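PDB 6AGZ: Old Yellow Enzyme from Pichia, which binds flavin mononucleotide in a TIM barrel and, as an old yellow enzyme, probably catalyses the asymmetric reduction of the carbon-carbon double bond of enone compounds. Local coordinates for residues A[77-82]-A[371-376]; A[238-243]-A[260-265]; A[264-269]-A[302-307]. All coordinates share one frame; numbering follows the deposited sequence.

Interaction 1: residues A[77-82]-A[371-376]. With FMN (flavin mononucleotide), chain C.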
loop_
_atom_site.group_PDB
_atom_site.type_symbol
_atom_site.label_atom_id
_atom_site.label_comp_id
_atom_site.label_asym_id
_atom_site.label_seq_id
_atom_site.Cartn_x
_atom_site.Cartn_y
_atom_site.Cartn_z
ATOM N N LEU A 77 -6.109 -22.564 -23.409
ATOM C CA LEU A 77 -5.524 -23.892 -23.241
ATOM C C LEU A 77 -4.031 -23.919 -23.560
ATOM O O LEU A 77 -3.541 -23.132 -24.369
ATOM C CB LEU A 77 -6.237 -24.911 -24.138
ATOM C CG LEU A 77 -7.683 -25.323 -23.853
ATOM C CD1 LEU A 77 -8.271 -26.024 -25.066
ATOM C CD2 LEU A 77 -7.744 -26.225 -22.634
ATOM N N TYR A 78 -3.318 -24.834 -22.909
ATOM C CA TYR A 78 -1.978 -25.241 -23.301
ATOM C C TYR A 78 -1.983 -26.747 -23.512
ATOM O O TYR A 78 -2.706 -27.478 -22.827
ATOM C CB TYR A 78 -0.926 -24.868 -22.244
ATOM C CG TYR A 78 -0.696 -23.383 -22.074
ATOM C CD1 TYR A 78 -0.671 -22.531 -23.171
ATOM C CD2 TYR A 78 -0.497 -22.835 -20.813
ATOM C CE1 TYR A 78 -0.459 -21.173 -23.015
ATOM C CE2 TYR A 78 -0.284 -21.480 -20.648
ATOM C CZ TYR A 78 -0.266 -20.653 -21.751
ATOM O OH TYR A 78 -0.054 -19.304 -21.588
ATOM N N GLN A 79 -1.187 -27.213 -24.471
ATOM C CA GLN A 79 -1.165 -28.641 -24.760
ATOM C C GLN A 79 -0.653 -29.417 -23.552
ATOM O O GLN A 79 0.344 -29.039 -22.928
ATOM C CB GLN A 79 -0.312 -28.931 -25.998
ATOM C CG GLN A 79 1.126 -28.451 -25.925
ATOM C CD GLN A 79 1.865 -28.649 -27.234
ATOM O OE1 GLN A 79 1.825 -29.729 -27.826
ATOM N NE2 GLN A 79 2.541 -27.603 -27.697
ATOM N N ASN A 80 -1.374 -30.485 -23.204
ATOM C CA ASN A 80 -1.031 -31.370 -22.090
ATOM C C ASN A 80 -1.097 -30.654 -20.743
ATOM O O ASN A 80 -0.419 -31.042 -19.788
ATOM C CB ASN A 80 0.344 -32.014 -22.297
ATOM C CG ASN A 80 0.414 -32.823 -23.576
ATOM O OD1 ASN A 80 0.613 -32.274 -24.660
ATOM N ND2 ASN A 80 0.243 -34.135 -23.458
ATOM N N GLY A 81 -1.915 -29.610 -20.652
ATOM C CA GLY A 81 -2.205 -28.986 -19.381
ATOM C C GLY A 81 -3.229 -29.777 -18.598
ATOM O O GLY A 81 -3.819 -30.755 -19.079
ATOM N N PRO A 82 -3.449 -29.368 -17.352
ATOM C CA PRO A 82 -4.413 -30.063 -16.495
ATOM C C PRO A 82 -5.805 -29.447 -16.558
ATOM O O PRO A 82 -5.991 -28.285 -16.924
ATOM C CB PRO A 82 -3.810 -29.902 -15.088
ATOM C CG PRO A 82 -2.634 -28.926 -15.241
ATOM C CD PRO A 82 -2.727 -28.327 -16.608
ATOM N N TYR A 371 9.323 -28.011 -18.743
ATOM C CA TYR A 371 8.151 -28.094 -19.604
ATOM C C TYR A 371 8.307 -29.155 -20.689
ATOM O O TYR A 371 7.725 -29.034 -21.769
ATOM C CB TYR A 371 7.854 -26.734 -20.236
ATOM C CG TYR A 371 7.709 -25.604 -19.241
ATOM C CD1 TYR A 371 6.606 -25.530 -18.399
ATOM C CD2 TYR A 371 8.670 -24.605 -19.150
ATOM C CE1 TYR A 371 6.468 -24.497 -17.491
ATOM C CE2 TYR A 371 8.541 -23.568 -18.246
ATOM C CZ TYR A 371 7.438 -23.519 -17.419
ATOM O OH TYR A 371 7.306 -22.488 -16.517
ATOM N N LYS A 372 9.085 -30.203 -20.421
ATOM C CA LYS A 372 9.234 -31.292 -21.381
ATOM C C LYS A 372 7.914 -32.049 -21.467
ATOM O O LYS A 372 7.566 -32.812 -20.561
ATOM C CB LYS A 372 10.380 -32.213 -20.975
ATOM C CG LYS A 372 11.010 -32.969 -22.139
ATOM C CD LYS A 372 12.223 -33.771 -21.689
ATOM C CE LYS A 372 13.227 -33.948 -22.822
ATOM N NZ LYS A 372 12.742 -34.888 -23.870
ATOM N N ILE A 373 7.180 -31.834 -22.561
ATOM C CA ILE A 373 5.787 -32.257 -22.636
ATOM C C ILE A 373 5.677 -33.773 -22.578
ATOM O O ILE A 373 6.296 -34.492 -23.373
ATOM C CB ILE A 373 5.137 -31.701 -23.911
ATOM C CG1 ILE A 373 4.946 -30.187 -23.791
ATOM C CG2 ILE A 373 3.815 -32.398 -24.187
ATOM C CD1 ILE A 373 4.507 -29.524 -25.075
ATOM N N PHE A 374 4.885 -34.266 -21.620
ATOM C CA PHE A 374 4.443 -35.661 -21.575
ATOM C C PHE A 374 5.611 -36.636 -21.460
ATOM O O PHE A 374 5.556 -37.750 -21.987
ATOM C CB PHE A 374 3.580 -35.994 -22.797
ATOM C CG PHE A 374 2.623 -37.131 -22.579
ATOM C CD1 PHE A 374 1.708 -37.094 -21.539
ATOM C CD2 PHE A 374 2.624 -38.228 -23.426
ATOM C CE1 PHE A 374 0.820 -38.135 -21.340
ATOM C CE2 PHE A 374 1.739 -39.272 -23.232
ATOM C CZ PHE A 374 0.835 -39.225 -22.187
ATOM N N SER A 375 6.673 -36.235 -20.766
ATOM C CA SER A 375 7.870 -37.053 -20.633
ATOM C C SER A 375 8.259 -37.183 -19.168
ATOM O O SER A 375 8.216 -36.205 -18.414
ATOM C CB SER A 375 9.038 -36.457 -21.428
ATOM O OG SER A 375 10.237 -37.173 -21.188
ATOM N N ASN A 376 8.642 -38.398 -18.770
ATOM C CA ASN A 376 9.170 -38.627 -17.431
ATOM C C ASN A 376 10.602 -38.138 -17.271
ATOM O O ASN A 376 11.078 -38.033 -16.135
ATOM C CB ASN A 376 9.107 -40.115 -17.079
ATOM C CG ASN A 376 7.689 -40.621 -16.930
ATOM O OD1 ASN A 376 6.760 -39.841 -16.724
ATOM N ND2 ASN A 376 7.515 -41.933 -17.028
HETATM N N1 FMN C . 3.136 -20.341 -10.205
HETATM C C2 FMN C . 1.756 -20.409 -10.248
HETATM O O2 FMN C . 1.081 -19.667 -9.535
HETATM N N3 FMN C . 1.130 -21.305 -11.091
HETATM C C4 FMN C . 1.884 -22.136 -11.891
HETATM O O4 FMN C . 1.334 -22.938 -12.645
HETATM C C4A FMN C . 3.271 -22.069 -11.848
HETATM N N5 FMN C . 4.019 -22.900 -12.649
HETATM C C5A FMN C . 5.395 -22.842 -12.609
HETATM C C6 FMN C . 6.144 -23.685 -13.421
HETATM C C7 FMN C . 7.531 -23.632 -13.389
HETATM C C7M FMN C . 8.337 -24.544 -14.264
HETATM C C8 FMN C . 8.172 -22.735 -12.545
HETATM C C8M FMN C . 9.671 -22.677 -12.509
HETATM C C9 FMN C . 7.423 -21.892 -11.736
HETATM C C9A FMN C . 6.032 -21.942 -11.763
HETATM N N10 FMN C . 5.281 -21.103 -10.959
HETATM C C10 FMN C . 3.900 -21.167 -11.002
HETATM C "C1'" FMN C . 5.963 -20.136 -10.033
HETATM C "C2'" FMN C . 6.297 -20.890 -8.742
HETATM O "O2'" FMN C . 5.100 -21.327 -8.137
HETATM C "C3'" FMN C . 7.108 -20.059 -7.749
HETATM O "O3'" FMN C . 6.354 -18.948 -7.318
HETATM C "C4'" FMN C . 8.422 -19.592 -8.368
HETATM O "O4'" FMN C . 9.054 -20.677 -9.010
HETATM C "C5'" FMN C . 9.373 -19.028 -7.320
HETATM O "O5'" FMN C . 9.574 -19.983 -6.302
HETATM P P FMN C . 10.992 -20.734 -6.168
HETATM O O1P FMN C . 12.093 -19.702 -6.117
HETATM O O2P FMN C . 11.017 -21.559 -4.904
HETATM O O3P FMN C . 11.185 -21.637 -7.362
#
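Two loops meet here through Gln-79 and Asn-80 on one side and Ile-373 and Phe-374 on the other, in a small, partly buried van der Waals contact. Residues 77-82 follow the second strand of the TIM barrel. Residues 371-376 belong to the long loop after helix 352-358. Each loop makes a type II beta turn, Tyr-78 to Gly-81 and Lys-372 to Ser-375. Ile-373 uses both of its branches. CD1 of Ile-373 lies 3.5 Å from CD of Gln-79. CG2 of Ile-373 lies 3.2 Å from OD1 of Asn-80. Gln-79 is extended beyond CG, and this carries its amide out to the isoleucine. The side chain of Asn-80 crosses that of Phe-374 at about a right angle, with ND2 of Asn-80 3.8 Å from CD1 of Phe-374. That ND2 is hydrogen-bonded to Asn-39 O. The backbone of Phe-374 is hydrogen-bonded to Phe-37. As in other flavin-binding TIM barrels, loops after the barrel strands border the cofactor pocket. The C-terminal segment joins them through Tyr-371, whose OH lies 3.2 Å from C7M of the flavin. Around the contact, Leu-77 packs on helix 120-125 and Phe-70, and Pro-82 on strand 63-70.

Interaction 2: residues A[238-243]-A[260-265]. With FMN (flavin mononucleotide), chain C.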
loop_
_atom_site.group_PDB
_atom_site.type_symbol
_atom_site.label_atom_id
_atom_site.label_comp_id
_atom_site.label_asym_id
_atom_site.label_seq_id
_atom_site.Cartn_x
_atom_site.Cartn_y
_atom_site.Cartn_z
ATOM N N VAL A 238 -5.950 -17.741 -2.767
ATOM C CA VAL A 238 -5.729 -16.897 -3.936
ATOM C C VAL A 238 -4.245 -16.568 -3.999
ATOM O O VAL A 238 -3.565 -16.508 -2.971
ATOM C CB VAL A 238 -6.604 -15.617 -3.876
ATOM C CG1 VAL A 238 -6.190 -14.735 -2.706
ATOM C CG2 VAL A 238 -6.544 -14.849 -5.191
ATOM N N ARG A 239 -3.737 -16.372 -5.214
ATOM C CA ARG A 239 -2.356 -15.950 -5.410
ATOM C C ARG A 239 -2.317 -14.617 -6.141
ATOM O O ARG A 239 -3.062 -14.401 -7.102
ATOM C CB ARG A 239 -1.545 -16.991 -6.185
ATOM C CG ARG A 239 -0.065 -16.650 -6.248
ATOM C CD ARG A 239 0.772 -17.799 -6.767
ATOM N NE ARG A 239 1.990 -17.958 -5.979
ATOM C CZ ARG A 239 3.020 -18.716 -6.336
ATOM N NH1 ARG A 239 2.990 -19.383 -7.480
ATOM N NH2 ARG A 239 4.084 -18.800 -5.552
ATOM N N LEU A 240 -1.440 -13.727 -5.677
ATOM C CA LEU A 240 -1.270 -12.401 -6.252
ATOM C C LEU A 240 0.212 -12.130 -6.477
ATOM O O LEU A 240 1.067 -12.606 -5.726
ATOM C CB LEU A 240 -1.865 -11.316 -5.341
ATOM C CG LEU A 240 -3.338 -11.474 -4.956
ATOM C CD1 LEU A 240 -3.682 -10.586 -3.769
ATOM C CD2 LEU A 240 -4.240 -11.160 -6.139
ATOM N N SER A 241 0.506 -11.358 -7.521
ATOM C CA SER A 241 1.879 -10.985 -7.868
ATOM C C SER A 241 1.912 -9.506 -8.221
ATOM O O SER A 241 2.013 -9.129 -9.395
ATOM C CB SER A 241 2.407 -11.836 -9.026
ATOM O OG SER A 241 1.664 -11.600 -10.209
ATOM N N PRO A 242 1.835 -8.629 -7.216
ATOM C CA PRO A 242 1.716 -7.189 -7.504
ATOM C C PRO A 242 2.886 -6.610 -8.284
ATOM O O PRO A 242 2.681 -5.697 -9.094
ATOM C CB PRO A 242 1.613 -6.562 -6.106
ATOM C CG PRO A 242 1.152 -7.675 -5.217
ATOM C CD PRO A 242 1.783 -8.911 -5.773
ATOM N N TYR A 243 4.104 -7.107 -8.071
ATOM C CA TYR A 243 5.284 -6.539 -8.710
ATOM C C TYR A 243 5.624 -7.179 -10.049
ATOM O O TYR A 243 6.466 -6.640 -10.775
ATOM C CB TYR A 243 6.500 -6.659 -7.783
ATOM C CG TYR A 243 6.413 -5.820 -6.531
ATOM C CD1 TYR A 243 6.464 -4.434 -6.595
ATOM C CD2 TYR A 243 6.294 -6.414 -5.281
ATOM C CE1 TYR A 243 6.390 -3.663 -5.452
ATOM C CE2 TYR A 243 6.219 -5.651 -4.133
ATOM C CZ TYR A 243 6.267 -4.276 -4.223
ATOM O OH TYR A 243 6.194 -3.510 -3.083
ATOM N N ALA A 260 -1.612 0.354 -4.280
ATOM C CA ALA A 260 -2.987 0.821 -4.128
ATOM C C ALA A 260 -3.991 -0.219 -4.609
ATOM O O ALA A 260 -4.952 -0.540 -3.903
ATOM C CB ALA A 260 -3.180 2.135 -4.887
ATOM N N GLN A 261 -3.790 -0.738 -5.820
ATOM C CA GLN A 261 -4.708 -1.718 -6.394
ATOM C C GLN A 261 -4.747 -2.994 -5.556
ATOM O O GLN A 261 -5.791 -3.371 -5.000
ATOM C CB GLN A 261 -4.273 -2.017 -7.831
ATOM C CG GLN A 261 -5.136 -3.003 -8.587
ATOM C CD GLN A 261 -6.490 -2.438 -8.960
ATOM O OE1 GLN A 261 -6.592 -1.526 -9.781
ATOM N NE2 GLN A 261 -7.541 -2.993 -8.372
ATOM N N PHE A 262 -3.600 -3.662 -5.440
ATOM C CA PHE A 262 -3.529 -4.888 -4.656
ATOM C C PHE A 262 -3.669 -4.611 -3.166
ATOM O O PHE A 262 -4.095 -5.492 -2.413
ATOM C CB PHE A 262 -2.222 -5.618 -4.952
ATOM C CG PHE A 262 -2.097 -6.067 -6.380
ATOM C CD1 PHE A 262 -2.475 -7.345 -6.750
ATOM C CD2 PHE A 262 -1.619 -5.204 -7.353
ATOM C CE1 PHE A 262 -2.369 -7.760 -8.064
ATOM C CE2 PHE A 262 -1.511 -5.614 -8.669
ATOM C CZ PHE A 262 -1.886 -6.893 -9.024
ATOM N N GLY A 263 -3.311 -3.406 -2.721
ATOM C CA GLY A 263 -3.632 -3.014 -1.358
ATOM C C GLY A 263 -5.126 -3.032 -1.102
ATOM O O GLY A 263 -5.584 -3.485 -0.047
ATOM N N TYR A 264 -5.910 -2.553 -2.072
ATOM C CA TYR A 264 -7.362 -2.626 -1.954
ATOM C C TYR A 264 -7.847 -4.069 -1.991
ATOM O O TYR A 264 -8.754 -4.439 -1.237
ATOM C CB TYR A 264 -8.028 -1.810 -3.062
ATOM C CG TYR A 264 -9.504 -2.107 -3.235
ATOM C CD1 TYR A 264 -10.456 -1.505 -2.422
ATOM C CD2 TYR A 264 -9.945 -2.990 -4.214
ATOM C CE1 TYR A 264 -11.804 -1.776 -2.577
ATOM C CE2 TYR A 264 -11.288 -3.268 -4.375
ATOM C CZ TYR A 264 -12.214 -2.659 -3.556
ATOM O OH TYR A 264 -13.551 -2.935 -3.717
ATOM N N ILE A 265 -7.270 -4.895 -2.869
ATOM C CA ILE A 265 -7.671 -6.302 -2.916
ATOM C C ILE A 265 -7.451 -6.965 -1.559
ATOM O O ILE A 265 -8.353 -7.612 -1.005
ATOM C CB ILE A 265 -6.917 -7.041 -4.036
ATOM C CG1 ILE A 265 -7.343 -6.500 -5.401
ATOM C CG2 ILE A 265 -7.168 -8.539 -3.949
ATOM C CD1 ILE A 265 -6.581 -7.094 -6.562
HETATM N N1 FMN C . 3.136 -20.341 -10.205
HETATM C C2 FMN C . 1.756 -20.409 -10.248
HETATM O O2 FMN C . 1.081 -19.667 -9.535
HETATM N N3 FMN C . 1.130 -21.305 -11.091
HETATM C C4 FMN C . 1.884 -22.136 -11.891
HETATM O O4 FMN C . 1.334 -22.938 -12.645
HETATM C C4A FMN C . 3.271 -22.069 -11.848
HETATM N N5 FMN C . 4.019 -22.900 -12.649
HETATM C C5A FMN C . 5.395 -22.842 -12.609
HETATM C C6 FMN C . 6.144 -23.685 -13.421
HETATM C C7 FMN C . 7.531 -23.632 -13.389
HETATM C C7M FMN C . 8.337 -24.544 -14.264
HETATM C C8 FMN C . 8.172 -22.735 -12.545
HETATM C C8M FMN C . 9.671 -22.677 -12.509
HETATM C C9 FMN C . 7.423 -21.892 -11.736
HETATM C C9A FMN C . 6.032 -21.942 -11.763
HETATM N N10 FMN C . 5.281 -21.103 -10.959
HETATM C C10 FMN C . 3.900 -21.167 -11.002
HETATM C "C1'" FMN C . 5.963 -20.136 -10.033
HETATM C "C2'" FMN C . 6.297 -20.890 -8.742
HETATM O "O2'" FMN C . 5.100 -21.327 -8.137
HETATM C "C3'" FMN C . 7.108 -20.059 -7.749
HETATM O "O3'" FMN C . 6.354 -18.948 -7.318
HETATM C "C4'" FMN C . 8.422 -19.592 -8.368
HETATM O "O4'" FMN C . 9.054 -20.677 -9.010
HETATM C "C5'" FMN C . 9.373 -19.028 -7.320
HETATM O "O5'" FMN C . 9.574 -19.983 -6.302
HETATM P P FMN C . 10.992 -20.734 -6.168
HETATM O O1P FMN C . 12.093 -19.702 -6.117
HETATM O O2P FMN C . 11.017 -21.559 -4.904
HETATM O O3P FMN C . 11.185 -21.637 -7.362
#
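Leu-240 and Pro-242 meet Phe-262 and Ile-265 where a strand of the TIM barrel is covered by the helix that follows it, a beta-alpha unit. Strand 236-240 is the fifth of the barrel, and helix 258-274 lies outside it. One interaction is a CH-pi contact. CA of Pro-242 sits over one face of the Phe-262 ring, 3.8 Å from its centroid and 11° off the normal. CB of Pro-242 lies over the same ring, 3.7 Å from CD2 of Phe-262. The remaining contacts across the pair are apolar. CD2 of Leu-240 comes to the edge of the Phe-262 ring, while CD1 of Leu-240 packs on CG2 of Ile-265 at 4.0 Å. Ile-198 and Leu-220, from helices 193-198 and 218-231, also pack on these side chains. Hydrogen bonds to the cofactor come from Arg-239. Its chain runs out extended from the strand (chi1 -173°), and the bend at chi3 turns the guanidinium to the pyrimidine side and ribityl chain of the flavin. NH2 of Arg-239 gives a weak bond to the ribityl O3'. NH1 of Arg-239 bonds to O2 of the flavin at 2.8 Å and, nearly straight at 170°, to the ribityl O2' at 2.9 Å.

Interaction 3: residues A[264-269]-A[302-307]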
loop_
_atom_site.group_PDB
_atom_site.type_symbol
_atom_site.label_atom_id
_atom_site.label_comp_id
_atom_site.label_asym_id
_atom_site.label_seq_id
_atom_site.Cartn_x
_atom_site.Cartn_y
_atom_site.Cartn_z
ATOM N N TYR A 264 -5.910 -2.553 -2.072
ATOM C CA TYR A 264 -7.362 -2.626 -1.954
ATOM C C TYR A 264 -7.847 -4.069 -1.991
ATOM O O TYR A 264 -8.754 -4.439 -1.237
ATOM C CB TYR A 264 -8.028 -1.810 -3.062
ATOM C CG TYR A 264 -9.504 -2.107 -3.235
ATOM C CD1 TYR A 264 -10.456 -1.505 -2.422
ATOM C CD2 TYR A 264 -9.945 -2.990 -4.214
ATOM C CE1 TYR A 264 -11.804 -1.776 -2.577
ATOM C CE2 TYR A 264 -11.288 -3.268 -4.375
ATOM C CZ TYR A 264 -12.214 -2.659 -3.556
ATOM O OH TYR A 264 -13.551 -2.935 -3.717
ATOM N N ILE A 265 -7.270 -4.895 -2.869
ATOM C CA ILE A 265 -7.671 -6.302 -2.916
ATOM C C ILE A 265 -7.451 -6.965 -1.559
ATOM O O ILE A 265 -8.353 -7.612 -1.005
ATOM C CB ILE A 265 -6.917 -7.041 -4.036
ATOM C CG1 ILE A 265 -7.343 -6.500 -5.401
ATOM C CG2 ILE A 265 -7.168 -8.539 -3.949
ATOM C CD1 ILE A 265 -6.581 -7.094 -6.562
ATOM N N LEU A 266 -6.248 -6.804 -0.999
ATOM C CA LEU A 266 -5.948 -7.378 0.309
ATOM C C LEU A 266 -6.872 -6.823 1.384
ATOM O O LEU A 266 -7.312 -7.561 2.274
ATOM C CB LEU A 266 -4.490 -7.110 0.677
ATOM C CG LEU A 266 -3.426 -7.870 -0.112
ATOM C CD1 LEU A 266 -2.054 -7.377 0.286
ATOM C CD2 LEU A 266 -3.549 -9.365 0.130
ATOM N N SER A 267 -7.168 -5.523 1.323
ATOM C CA SER A 267 -8.089 -4.930 2.287
ATOM C C SER A 267 -9.463 -5.581 2.209
ATOM O O SER A 267 -10.114 -5.802 3.238
ATOM C CB SER A 267 -8.195 -3.423 2.055
ATOM O OG SER A 267 -9.085 -2.826 2.983
ATOM N N GLU A 268 -9.921 -5.900 0.997
ATOM C CA GLU A 268 -11.230 -6.527 0.845
ATOM C C GLU A 268 -11.223 -7.961 1.360
ATOM O O GLU A 268 -12.184 -8.397 2.008
ATOM C CB GLU A 268 -11.663 -6.478 -0.618
ATOM C CG GLU A 268 -12.180 -5.118 -1.045
ATOM C CD GLU A 268 -13.476 -4.757 -0.350
ATOM O OE1 GLU A 268 -14.509 -5.386 -0.657
ATOM O OE2 GLU A 268 -13.460 -3.855 0.516
ATOM N N LEU A 269 -10.150 -8.708 1.087
ATOM C CA LEU A 269 -10.054 -10.062 1.626
ATOM C C LEU A 269 -10.031 -10.045 3.152
ATOM O O LEU A 269 -10.697 -10.861 3.803
ATOM C CB LEU A 269 -8.813 -10.761 1.070
ATOM C CG LEU A 269 -8.758 -10.913 -0.452
ATOM C CD1 LEU A 269 -7.468 -11.596 -0.877
ATOM C CD2 LEU A 269 -9.972 -11.679 -0.961
ATOM N N ASN A 302 7.377 -6.902 0.165
ATOM C CA ASN A 302 6.016 -7.358 0.421
ATOM C C ASN A 302 5.523 -7.041 1.830
ATOM O O ASN A 302 4.415 -7.458 2.186
ATOM C CB ASN A 302 5.908 -8.865 0.177
ATOM C CG ASN A 302 5.881 -9.220 -1.296
ATOM O OD1 ASN A 302 5.556 -8.385 -2.140
ATOM N ND2 ASN A 302 6.215 -10.466 -1.611
ATOM N N SER A 303 6.309 -6.311 2.628
ATOM C CA SER A 303 5.935 -6.057 4.018
ATOM C C SER A 303 4.544 -5.446 4.125
ATOM O O SER A 303 3.734 -5.868 4.960
ATOM C CB SER A 303 6.968 -5.143 4.681
ATOM O OG SER A 303 7.085 -3.918 3.980
ATOM N N TRP A 304 4.241 -4.465 3.267
ATOM C CA TRP A 304 2.939 -3.808 3.319
ATOM C C TRP A 304 1.806 -4.813 3.164
ATOM O O TRP A 304 0.768 -4.693 3.825
ATOM C CB TRP A 304 2.849 -2.728 2.242
ATOM C CG TRP A 304 3.064 -3.240 0.849
ATOM C CD1 TRP A 304 4.255 -3.358 0.196
ATOM C CD2 TRP A 304 2.058 -3.698 -0.064
ATOM N NE1 TRP A 304 4.056 -3.864 -1.065
ATOM C CE2 TRP A 304 2.716 -4.080 -1.250
ATOM C CE3 TRP A 304 0.667 -3.822 0.007
ATOM C CZ2 TRP A 304 2.030 -4.577 -2.358
ATOM C CZ3 TRP A 304 -0.012 -4.318 -1.094
ATOM C CH2 TRP A 304 0.670 -4.689 -2.260
ATOM N N MET A 305 1.991 -5.817 2.302
ATOM C CA MET A 305 0.979 -6.858 2.161
ATOM C C MET A 305 0.678 -7.498 3.508
ATOM O O MET A 305 -0.487 -7.604 3.916
ATOM C CB MET A 305 1.440 -7.909 1.150
ATOM C CG MET A 305 1.828 -7.332 -0.202
ATOM S SD MET A 305 2.180 -8.579 -1.460
ATOM C CE MET A 305 0.522 -9.109 -1.878
ATOM N N LEU A 306 1.726 -7.884 4.240
ATOM C CA LEU A 306 1.529 -8.508 5.542
ATOM C C LEU A 306 0.919 -7.544 6.549
ATOM O O LEU A 306 0.358 -7.992 7.555
ATOM C CB LEU A 306 2.855 -9.058 6.074
ATOM C CG LEU A 306 3.513 -10.281 5.419
ATOM C CD1 LEU A 306 3.773 -11.356 6.466
ATOM C CD2 LEU A 306 2.708 -10.859 4.258
ATOM N N GLN A 307 1.013 -6.233 6.301
ATOM C CA GLN A 307 0.324 -5.277 7.161
ATOM C C GLN A 307 -1.187 -5.399 7.032
ATOM O O GLN A 307 -1.910 -5.200 8.014
ATOM C CB GLN A 307 0.752 -3.847 6.828
ATOM C CG GLN A 307 2.089 -3.426 7.408
ATOM C CD GLN A 307 2.283 -1.921 7.362
ATOM O OE1 GLN A 307 3.302 -1.428 6.879
ATOM N NE2 GLN A 307 1.301 -1.184 7.870
#
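Leu-266 of helix 258-274 packs by one methyl against Met-305 and Trp-304, at the start of helix 303-308. The tight part is small and centres on CD1 of Leu-266. This CD1 of Leu-266 lies 3.6 Å from both CA and CB of Met-305, and so rests on the root of the side chain and on the backbone. CE of Met-305 also comes to 3.8 Å from CD1 of Leu-266, because the methionine chain bends at chi3 (76°). The two side chains cross at about a right angle. The indole adds a lighter touch, with CZ3 of Trp-304 3.9 Å from CD1 of Leu-266. CG of Met-305 lies 3.3 Å above one face of that indole, offset toward the rim. Trp-304 NE1 is hydrogen-bonded to Tyr-243 OH, which helps to fix the indole. Beyond this point the segments stand apart. Ser-303 and Leu-306 are partly exposed and do not meet residues 264-269. Ser-267 OG is hydrogen-bonded to His-257 N of the second subunit. Leu-266 also packs on Leu-240 of strand 236-240, and Met-305 on Ile-284 of strand 281-285. Successive helices packed around a closed eight-stranded parallel barrel are characteristic of the TIM barrel.

Overall arrangement
Interactions 2 and 3 are buried and have helix 258-274 in common. Their centres are about 7 Å apart, and they touch each other, for example through Pro-242 and Met-305. Interaction 2 holds this helix to its own barrel strand, and interaction 3 holds it to the next helix. Both touch the second subunit. Interaction 1 is on the opposite side of the chain's centre, about 29 Å from interaction 2 between centres. It is only partly buried, with Gln-79 and Ile-373 exposed. It joins two loops, and its amides pack on an isoleucine and a phenylalanine. The two buried contacts instead use aliphatic and aromatic groups. Interactions 1 and 2 both reach the flavin, one by a tyrosine at its methyl, the other by an arginine with hydrogen bonds.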